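Local coordinates for protein VP1 (Polyomavirus HPyV6, PDB 4PCG) that forms the pentameric building block of the polyomavirus capsid and probably takes part in attachment of the virion to host cells, at residues N134-P137 with E138-N141. Sequence-based numbering, arbitrary orientation.
Sequences NPDP and ERMN
Asp136 and Arg139 face each other side-on in a two-pronged salt bridge. Arg139 NE points almost straight at Asp136 OD2 (3.0 Å, N-H...O 171°), which lies in the guanidinium plane, while Arg139 NH2 reaches the syn lone pair of Asp136 OD1 at 2.7 Å along a more bent path. The two flat groups are not coplanar; their planes are turned 53° apart. A bend in the arginine chain at chi3 (-68°) brings its NE edge back to the carboxylate. Across the subunit boundary, Tyr241 of a neighbouring subunit makes a cation-pi contact with Arg139 and also packs on Asp136.

Backbone bonds converge on Asp136 O, which accepts from the amides three and four residues on, Arg139 N (3.0 Å) and Met140 N (2.8 Å), and so closes the turn.

The Asn134 amide works at both ends. Its OD1 receives Asp136 N at 2.9 Å, and its ND2 donates to Met140 O at 2.9 Å, approaching from above that carbonyl's plane although the acceptor lies in the amide's own plane. With both ends engaged, the rotation of the amide is fixed.

Within the loop the apolar contact is slight: Met140 CE, turned back by the bend at chi3, rests 3.9 Å from Pro135 CD; the buried methionine packs further on Leu53 and Ile176.

The bond from Asp136 N to Asn134 OD1 defines an Asx turn, which runs into, and shares Asp136 with, a type I beta turn over Asp136-Arg139, widened to an alpha turn by the bond from Met140 N; together they shape the loop joining strands 129-132 and 141-142 of this jelly-roll capsid protein, at an interface between subunits of the pentamer.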
loop_
_atom_site.group_PDB
_atom_site.type_symbol
_atom_site.label_atom_id
_atom_site.label_comp_id
_atom_site.label_asym_id
_atom_site.label_seq_id
_atom_site.Cartn_x
_atom_site.Cartn_y
_atom_site.Cartn_z
ATOM N N ASN B 134 -15.186 26.187 6.381
ATOM C CA ASN B 134 -16.294 25.449 6.998
ATOM C C ASN B 134 -16.843 24.496 5.954
ATOM O O ASN B 134 -17.313 24.936 4.918
ATOM C CB ASN B 134 -17.376 26.414 7.477
ATOM C CG ASN B 134 -18.471 25.709 8.250
ATOM O OD1 ASN B 134 -18.821 24.567 7.952
ATOM N ND2 ASN B 134 -19.019 26.385 9.250
ATOM N N PRO B 135 -16.744 23.176 6.210
ATOM C CA PRO B 135 -17.126 22.194 5.204
ATOM C C PRO B 135 -18.628 22.090 4.957
ATOM O O PRO B 135 -19.037 21.517 3.946
ATOM C CB PRO B 135 -16.607 20.875 5.768
ATOM C CG PRO B 135 -16.389 21.092 7.214
ATOM C CD PRO B 135 -16.163 22.565 7.418
ATOM N N ASP B 136 -19.444 22.613 5.872
ATOM C CA ASP B 136 -20.912 22.480 5.751
ATOM C C ASP B 136 -21.532 23.711 6.399
ATOM O O ASP B 136 -22.127 23.615 7.457
ATOM C CB ASP B 136 -21.374 21.203 6.451
ATOM C CG ASP B 136 -22.774 20.739 6.014
ATOM O OD1 ASP B 136 -23.377 21.375 5.131
ATOM O OD2 ASP B 136 -23.244 19.715 6.552
ATOM N N PRO B 137 -21.354 24.883 5.786
ATOM C CA PRO B 137 -21.629 26.116 6.525
ATOM C C PRO B 137 -23.127 26.374 6.792
ATOM O O PRO B 137 -23.453 27.183 7.642
ATOM C CB PRO B 137 -21.031 27.200 5.626
ATOM C CG PRO B 137 -21.115 26.621 4.263
ATOM C CD PRO B 137 -20.819 25.161 4.449
ATOM N N GLU B 138 -24.016 25.672 6.110
ATOM C CA GLU B 138 -25.447 25.803 6.403
ATOM C C GLU B 138 -25.807 25.139 7.734
ATOM O O GLU B 138 -26.786 25.524 8.368
ATOM C CB GLU B 138 -26.293 25.218 5.270
ATOM C CG GLU B 138 -26.092 25.928 3.938
ATOM C CD GLU B 138 -27.322 25.886 3.051
ATOM O OE1 GLU B 138 -27.950 24.810 2.940
ATOM O OE2 GLU B 138 -27.663 26.934 2.466
ATOM N N ARG B 139 -25.014 24.160 8.158
ATOM C CA ARG B 139 -25.308 23.378 9.349
ATOM C C ARG B 139 -24.243 23.388 10.420
ATOM O O ARG B 139 -24.548 23.073 11.553
ATOM C CB ARG B 139 -25.528 21.915 8.983
ATOM C CG ARG B 139 -26.923 21.548 8.538
ATOM C CD ARG B 139 -26.912 20.173 7.876
ATOM N NE ARG B 139 -26.182 20.251 6.614
ATOM C CZ ARG B 139 -26.697 20.672 5.463
ATOM N NH1 ARG B 139 -27.972 21.003 5.366
ATOM N NH2 ARG B 139 -25.936 20.731 4.383
ATOM N N MET B 140 -22.985 23.647 10.084
ATOM C CA MET B 140 -21.931 23.438 11.067
ATOM C C MET B 140 -21.451 24.759 11.635
ATOM O O MET B 140 -21.315 25.727 10.900
ATOM C CB MET B 140 -20.753 22.677 10.462
ATOM C CG MET B 140 -19.988 21.875 11.491
ATOM S SD MET B 140 -18.433 21.238 10.869
ATOM C CE MET B 140 -17.381 22.657 11.082
ATOM N N ASN B 141 -21.196 24.773 12.940
ATOM C CA ASN B 141 -20.675 25.932 13.635
ATOM C C ASN B 141 -19.325 25.597 14.245
ATOM O O ASN B 141 -18.989 24.428 14.454
ATOM C CB ASN B 141 -21.671 26.370 14.722
ATOM C CG ASN B 141 -23.042 26.671 14.146
ATOM O OD1 ASN B 141 -23.198 27.617 13.388
ATOM N ND2 ASN B 141 -24.036 25.843 14.480
#